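PDB 2YWD: pyridoxal 5'-phosphate synthase subunit PdxT from Thermus thermophilus, which probably hydrolyses glutamine to glutamate and ammonia, the ammonia passing to the partner subunit PdxS for the synthesis of pyridoxal 5'-phosphate. Local coordinates for residues A[75-87]-A[164-176]. Residues are numbered along the deposited sequence; the frame is centred on the assembly and turned at random.
Sequences LALFGTCAGAIWL and GKVLASSFHPELT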
ATOM      1  N   LEU A  75       4.239  -6.067 -12.574  1.00 16.87           N
ATOM      2  CA  LEU A  75       3.672  -6.227 -11.238  1.00 16.17           C
ATOM      3  C   LEU A  75       3.143  -4.919 -10.663  1.00 16.43           C
ATOM      4  O   LEU A  75       3.887  -3.943 -10.534  1.00 16.29           O
ATOM      5  CB  LEU A  75       4.721  -6.804 -10.283  1.00 15.66           C
ATOM      6  CG  LEU A  75       4.240  -7.099  -8.860  1.00 15.67           C
ATOM      7  CD1 LEU A  75       3.155  -8.171  -8.909  1.00 15.83           C
ATOM      8  CD2 LEU A  75       5.409  -7.556  -7.994  1.00 14.97           C
ATOM      9  N   ALA A  76       1.858  -4.907 -10.321  1.00 14.64           N
ATOM     10  CA  ALA A  76       1.226  -3.727  -9.736  1.00 13.70           C
ATOM     11  C   ALA A  76       1.310  -3.860  -8.221  1.00 12.05           C
ATOM     12  O   ALA A  76       1.225  -4.964  -7.688  1.00 10.29           O
ATOM     13  CB  ALA A  76      -0.226  -3.634 -10.169  1.00 14.26           C
ATOM     14  N   LEU A  77       1.460  -2.730  -7.539  1.00 12.68           N
ATOM     15  CA  LEU A  77       1.581  -2.705  -6.086  1.00 11.76           C
ATOM     16  C   LEU A  77       0.562  -1.787  -5.431  1.00 10.34           C
ATOM     17  O   LEU A  77       0.254  -0.715  -5.946  1.00 10.81           O
ATOM     18  CB  LEU A  77       2.975  -2.215  -5.683  1.00 11.38           C
ATOM     19  CG  LEU A  77       4.186  -2.963  -6.227  1.00 12.73           C
ATOM     20  CD1 LEU A  77       5.454  -2.252  -5.779  1.00 13.95           C
ATOM     21  CD2 LEU A  77       4.163  -4.402  -5.725  1.00 11.55           C
ATOM     22  N   PHE A  78       0.053  -2.217  -4.283  1.00 11.31           N
ATOM     23  CA  PHE A  78      -0.899  -1.438  -3.504  1.00 10.93           C
ATOM     24  C   PHE A  78      -0.407  -1.539  -2.064  1.00 10.46           C
ATOM     25  O   PHE A  78      -0.438  -2.614  -1.466  1.00 11.71           O
ATOM     26  CB  PHE A  78      -2.317  -2.023  -3.620  1.00 11.93           C
ATOM     27  CG  PHE A  78      -3.382  -1.221  -2.891  1.00 12.67           C
ATOM     28  CD1 PHE A  78      -3.127   0.071  -2.437  1.00 10.32           C
ATOM     29  CD2 PHE A  78      -4.654  -1.761  -2.686  1.00 13.19           C
ATOM     30  CE1 PHE A  78      -4.121   0.815  -1.793  1.00 14.18           C
ATOM     31  CE2 PHE A  78      -5.654  -1.026  -2.046  1.00 12.53           C
ATOM     32  CZ  PHE A  78      -5.389   0.263  -1.598  1.00 13.31           C
ATOM     33  N   GLY A  79       0.077  -0.423  -1.526  1.00 10.88           N
ATOM     34  CA  GLY A  79       0.563  -0.413  -0.160  1.00 11.40           C
ATOM     35  C   GLY A  79      -0.381   0.373   0.725  1.00 10.59           C
ATOM     36  O   GLY A  79      -0.782   1.481   0.378  1.00 10.77           O
ATOM     37  N   THR A  80      -0.740  -0.202   1.867  1.00 11.52           N
ATOM     38  CA  THR A  80      -1.644   0.445   2.807  1.00 10.99           C
ATOM     39  C   THR A  80      -0.946   0.612   4.150  1.00 10.51           C
ATOM     40  O   THR A  80      -0.477  -0.365   4.729  1.00 10.09           O
ATOM     41  CB  THR A  80      -2.926  -0.397   3.019  1.00 10.66           C
ATOM     42  OG1 THR A  80      -2.580  -1.690   3.546  1.00  9.26           O
ATOM     43  CG2 THR A  80      -3.650  -0.585   1.703  1.00  9.59           C
ATOM     44  N   CYS A  81      -0.882   1.849   4.638  1.00 10.61           N
ATOM     45  CA  CYS A  81      -0.247   2.132   5.925  1.00 11.52           C
ATOM     46  C   CYS A  81       1.225   1.720   5.838  1.00 11.22           C
ATOM     47  O   CYS A  81       2.009   2.373   5.150  1.00 11.62           O
ATOM     48  CB  CYS A  81      -0.979   1.366   7.038  1.00 12.12           C
ATOM     49  SG  CYS A  81      -0.337   1.589   8.736  1.00 20.96           S
ATOM     50  N   ALA A  82       1.599   0.642   6.519  1.00 10.81           N
ATOM     51  CA  ALA A  82       2.981   0.158   6.479  1.00 12.09           C
ATOM     52  C   ALA A  82       3.412  -0.040   5.027  1.00 12.07           C
ATOM     53  O   ALA A  82       4.555   0.232   4.663  1.00 11.50           O
ATOM     54  CB  ALA A  82       3.091  -1.162   7.232  1.00 10.73           C
ATOM     55  N   GLY A  83       2.486  -0.529   4.206  1.00 12.42           N
ATOM     56  CA  GLY A  83       2.780  -0.748   2.800  1.00 12.21           C
ATOM     57  C   GLY A  83       3.084   0.542   2.055  1.00 12.25           C
ATOM     58  O   GLY A  83       3.912   0.549   1.142  1.00 11.67           O
ATOM     59  N   ALA A  84       2.407   1.630   2.427  1.00 10.60           N
ATOM     60  CA  ALA A  84       2.637   2.928   1.789  1.00 10.37           C
ATOM     61  C   ALA A  84       4.022   3.436   2.184  1.00 10.51           C
ATOM     62  O   ALA A  84       4.745   4.019   1.372  1.00 11.03           O
ATOM     63  CB  ALA A  84       1.565   3.932   2.220  1.00  9.47           C
ATOM     64  N   ILE A  85       4.381   3.217   3.443  1.00 10.09           N
ATOM     65  CA  ILE A  85       5.686   3.629   3.943  1.00  8.32           C
ATOM     66  C   ILE A  85       6.783   2.854   3.206  1.00  9.42           C
ATOM     67  O   ILE A  85       7.788   3.427   2.782  1.00 10.19           O
ATOM     68  CB  ILE A  85       5.787   3.360   5.461  1.00 10.01           C
ATOM     69  CG1 ILE A  85       4.809   4.273   6.211  1.00  8.84           C
ATOM     70  CG2 ILE A  85       7.211   3.598   5.943  1.00  8.31           C
ATOM     71  CD1 ILE A  85       4.563   3.852   7.656  1.00 12.60           C
ATOM     72  N   TRP A  86       6.573   1.549   3.051  1.00  9.85           N
ATOM     73  CA  TRP A  86       7.528   0.673   2.366  1.00 11.41           C
ATOM     74  C   TRP A  86       7.779   1.123   0.929  1.00 12.24           C
ATOM     75  O   TRP A  86       8.895   1.009   0.417  1.00 13.13           O
ATOM     76  CB  TRP A  86       6.997  -0.765   2.359  1.00 11.16           C
ATOM     77  CG  TRP A  86       7.972  -1.776   1.853  1.00 11.85           C
ATOM     78  CD1 TRP A  86       9.136  -2.168   2.456  1.00 13.44           C
ATOM     79  CD2 TRP A  86       7.862  -2.551   0.650  1.00 12.79           C
ATOM     80  NE1 TRP A  86       9.754  -3.141   1.705  1.00 13.27           N
ATOM     81  CE2 TRP A  86       8.993  -3.395   0.592  1.00 12.81           C
ATOM     82  CE3 TRP A  86       6.914  -2.615  -0.382  1.00 12.98           C
ATOM     83  CZ2 TRP A  86       9.205  -4.296  -0.462  1.00 13.01           C
ATOM     84  CZ3 TRP A  86       7.127  -3.511  -1.432  1.00 13.36           C
ATOM     85  CH2 TRP A  86       8.265  -4.339  -1.461  1.00 12.34           C
ATOM     86  N   LEU A  87       6.738   1.634   0.278  1.00 12.19           N
ATOM     87  CA  LEU A  87       6.846   2.087  -1.108  1.00 13.18           C
ATOM     88  C   LEU A  87       7.571   3.425  -1.280  1.00 13.10           C
ATOM     89  O   LEU A  87       8.189   3.672  -2.314  1.00 13.29           O
ATOM     90  CB  LEU A  87       5.448   2.201  -1.731  1.00 13.28           C
ATOM     91  CG  LEU A  87       4.627   0.922  -1.925  1.00 12.32           C
ATOM     92  CD1 LEU A  87       3.180   1.278  -2.267  1.00 12.40           C
ATOM     93  CD2 LEU A  87       5.248   0.086  -3.032  1.00 14.19           C
ATOM     94  N   GLY A 164       1.611   5.390 -11.778  1.00 17.10           N
ATOM     95  CA  GLY A 164       1.618   4.267 -12.698  1.00 18.56           C
ATOM     96  C   GLY A 164       0.843   3.108 -12.101  1.00 18.87           C
ATOM     97  O   GLY A 164      -0.335   3.250 -11.771  1.00 21.47           O
ATOM     98  N   LYS A 165       1.501   1.965 -11.942  1.00 17.98           N
ATOM     99  CA  LYS A 165       0.845   0.794 -11.375  1.00 18.22           C
ATOM    100  C   LYS A 165       1.125   0.628  -9.884  1.00 15.89           C
ATOM    101  O   LYS A 165       0.968  -0.459  -9.331  1.00 15.16           O
ATOM    102  CB  LYS A 165       1.261  -0.461 -12.144  1.00 19.83           C
ATOM    103  CG  LYS A 165       0.595  -0.558 -13.510  1.00 24.19           C
ATOM    104  CD  LYS A 165       1.010  -1.813 -14.253  1.00 30.67           C
ATOM    105  CE  LYS A 165       0.136  -2.039 -15.483  1.00 32.47           C
ATOM    106  NZ  LYS A 165       0.141  -0.870 -16.402  1.00 35.30           N
ATOM    107  N   VAL A 166       1.533   1.720  -9.244  1.00 14.84           N
ATOM    108  CA  VAL A 166       1.820   1.729  -7.810  1.00 13.50           C
ATOM    109  C   VAL A 166       0.766   2.597  -7.131  1.00 14.29           C
ATOM    110  O   VAL A 166       0.613   3.776  -7.458  1.00 15.43           O
ATOM    111  CB  VAL A 166       3.213   2.320  -7.510  1.00 14.51           C
ATOM    112  CG1 VAL A 166       3.449   2.368  -6.001  1.00 13.95           C
ATOM    113  CG2 VAL A 166       4.287   1.479  -8.173  1.00 13.95           C
ATOM    114  N   LEU A 167       0.046   2.003  -6.188  1.00 12.31           N
ATOM    115  CA  LEU A 167      -1.012   2.688  -5.463  1.00 12.05           C
ATOM    116  C   LEU A 167      -0.670   2.665  -3.977  1.00 12.45           C
ATOM    117  O   LEU A 167      -0.166   1.658  -3.475  1.00 12.36           O
ATOM    118  CB  LEU A 167      -2.338   1.964  -5.702  1.00 11.53           C
ATOM    119  CG  LEU A 167      -3.613   2.579  -5.131  1.00 12.00           C
ATOM    120  CD1 LEU A 167      -3.888   3.912  -5.815  1.00 13.86           C
ATOM    121  CD2 LEU A 167      -4.777   1.619  -5.352  1.00 12.67           C
ATOM    122  N   ALA A 168      -0.942   3.762  -3.274  1.00 11.60           N
ATOM    123  CA  ALA A 168      -0.639   3.821  -1.846  1.00 11.88           C
ATOM    124  C   ALA A 168      -1.660   4.635  -1.062  1.00 11.72           C
ATOM    125  O   ALA A 168      -2.109   5.683  -1.517  1.00 11.10           O
ATOM    126  CB  ALA A 168       0.757   4.395  -1.634  1.00 10.91           C
ATOM    127  N   SER A 169      -2.020   4.144   0.120  1.00 11.02           N
ATOM    128  CA  SER A 169      -2.979   4.839   0.977  1.00 12.40           C
ATOM    129  C   SER A 169      -2.465   4.911   2.411  1.00 12.37           C
ATOM    130  O   SER A 169      -1.744   4.024   2.865  1.00 12.05           O
ATOM    131  CB  SER A 169      -4.336   4.121   0.964  1.00 11.50           C
ATOM    132  OG  SER A 169      -4.242   2.826   1.533  1.00 12.95           O
ATOM    133  N   SER A 170      -2.829   5.970   3.126  1.00 12.04           N
ATOM    134  CA  SER A 170      -2.403   6.089   4.513  1.00 12.31           C
ATOM    135  C   SER A 170      -3.488   5.485   5.406  1.00 13.92           C
ATOM    136  O   SER A 170      -3.293   5.329   6.616  1.00 15.48           O
ATOM    137  CB  SER A 170      -2.156   7.554   4.882  1.00 11.10           C
ATOM    138  OG  SER A 170      -3.245   8.370   4.501  1.00 13.80           O
ATOM    139  N   PHE A 171      -4.621   5.138   4.791  1.00 11.71           N
ATOM    140  CA  PHE A 171      -5.750   4.532   5.499  1.00 12.15           C
ATOM    141  C   PHE A 171      -5.906   3.048   5.149  1.00 11.60           C
ATOM    142  O   PHE A 171      -5.247   2.541   4.243  1.00 10.97           O
ATOM    143  CB  PHE A 171      -7.046   5.290   5.191  1.00 11.54           C
ATOM    144  CG  PHE A 171      -7.386   5.353   3.730  1.00 12.14           C
ATOM    145  CD1 PHE A 171      -8.172   4.370   3.141  1.00 11.69           C
ATOM    146  CD2 PHE A 171      -6.923   6.406   2.941  1.00 11.62           C
ATOM    147  CE1 PHE A 171      -8.495   4.429   1.788  1.00 12.69           C
ATOM    148  CE2 PHE A 171      -7.242   6.479   1.586  1.00 11.83           C
ATOM    149  CZ  PHE A 171      -8.030   5.487   1.008  1.00 12.54           C
ATOM    150  N   HIS A 172      -6.794   2.363   5.869  1.00 11.56           N
ATOM    151  CA  HIS A 172      -7.012   0.929   5.694  1.00 10.24           C
ATOM    152  C   HIS A 172      -8.318   0.543   5.006  1.00 11.31           C
ATOM    153  O   HIS A 172      -9.340   0.342   5.667  1.00 11.95           O
ATOM    154  CB  HIS A 172      -6.977   0.244   7.062  1.00 11.79           C
ATOM    155  CG  HIS A 172      -5.676   0.387   7.785  1.00 13.84           C
ATOM    156  ND1 HIS A 172      -4.652  -0.527   7.660  1.00 15.51           N
ATOM    157  CD2 HIS A 172      -5.234   1.332   8.648  1.00 16.37           C
ATOM    158  CE1 HIS A 172      -3.637  -0.153   8.420  1.00 17.79           C
ATOM    159  NE2 HIS A 172      -3.964   0.972   9.030  1.00 15.21           N
ATOM    160  N   PRO A 173      -8.304   0.415   3.673  1.00 10.97           N
ATOM    161  CA  PRO A 173      -9.547   0.039   2.994  1.00 12.10           C
ATOM    162  C   PRO A 173      -9.993  -1.365   3.395  1.00 12.47           C
ATOM    163  O   PRO A 173     -11.183  -1.686   3.347  1.00 13.56           O
ATOM    164  CB  PRO A 173      -9.175   0.127   1.517  1.00 10.59           C
ATOM    165  CG  PRO A 173      -7.714  -0.226   1.520  1.00 11.27           C
ATOM    166  CD  PRO A 173      -7.198   0.560   2.711  1.00 12.28           C
ATOM    167  N   GLU A 174      -9.032  -2.194   3.799  1.00 13.44           N
ATOM    168  CA  GLU A 174      -9.321  -3.568   4.200  1.00 14.57           C
ATOM    169  C   GLU A 174     -10.011  -3.631   5.560  1.00 14.82           C
ATOM    170  O   GLU A 174     -10.441  -4.702   5.995  1.00 15.95           O
ATOM    171  CB  GLU A 174      -8.037  -4.410   4.239  1.00 13.19           C
ATOM    172  CG  GLU A 174      -7.158  -4.186   5.471  1.00 13.69           C
ATOM    173  CD  GLU A 174      -6.331  -2.913   5.417  1.00 16.28           C
ATOM    174  OE1 GLU A 174      -6.549  -2.080   4.509  1.00 15.63           O
ATOM    175  OE2 GLU A 174      -5.454  -2.748   6.295  1.00 17.33           O
ATOM    176  N   LEU A 175     -10.109  -2.493   6.240  1.00 14.15           N
ATOM    177  CA  LEU A 175     -10.774  -2.464   7.537  1.00 14.58           C
ATOM    178  C   LEU A 175     -12.232  -2.052   7.394  1.00 16.02           C
ATOM    179  O   LEU A 175     -12.890  -1.676   8.370  1.00 15.55           O
ATOM    180  CB  LEU A 175     -10.038  -1.541   8.512  1.00 15.99           C
ATOM    181  CG  LEU A 175      -8.703  -2.124   8.994  1.00 17.07           C
ATOM    182  CD1 LEU A 175      -8.099  -1.227  10.064  1.00 16.48           C
ATOM    183  CD2 LEU A 175      -8.931  -3.532   9.550  1.00 18.58           C
ATOM    184  N   THR A 176     -12.722  -2.128   6.161  1.00 14.66           N
ATOM    185  CA  THR A 176     -14.112  -1.828   5.841  1.00 16.19           C
ATOM    186  C   THR A 176     -14.554  -3.034   5.020  1.00 17.71           C
ATOM    187  O   THR A 176     -13.725  -3.862   4.641  1.00 16.22           O
ATOM    188  CB  THR A 176     -14.266  -0.573   4.948  1.00 16.99           C
ATOM    189  OG1 THR A 176     -13.838  -0.878   3.613  1.00 14.18           O
ATOM    190  CG2 THR A 176     -13.435   0.583   5.492  1.00 15.31           C
TER
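A76 CB lies beside K165 CB where parallel strands 76-80 and 166-169 begin to pair. L77 hydrogen-bonds the neighbouring strand twice, N to K165 O and O to L167 N. F78, with CG anti to the backbone N (chi1 -177°), swings its ring alongside L167, whose CD2 sits over one face, 3.8 Å from the centroid; T80 CG2 lies over the rim of the opposite face, and P173 CG lies 3.9 Å from F78 CZ. Cut back to an alanine, F78 would probably leave L167 CD2 and P173 CG without their ring contact and open a gap. The strands are inner neighbours in the mixed central sheet, F78, T80, L167 and S169 on one face, L77, V166 and A168 on the other. G79 pairs through L167 O and S169 N; a side chain here would run into G83 O. T80 packs CG2 against S169 OG, while its OG1 hydrogen-bonds H17 NE2. C81, the predicted nucleophile, turns at phi 61° into helix 82-87, consistent with the nucleophile elbow of class I glutamine amidotransferases; its N hydrogen-bonds S169 O and its SG lies 3.7 Å from H172 NE2. H172 ND1 hydrogen-bonds E174 OE2 (2.7 Å), completing the predicted Cys-His-Glu triad. L87 CD1 meets V166 CG1 tip to tip.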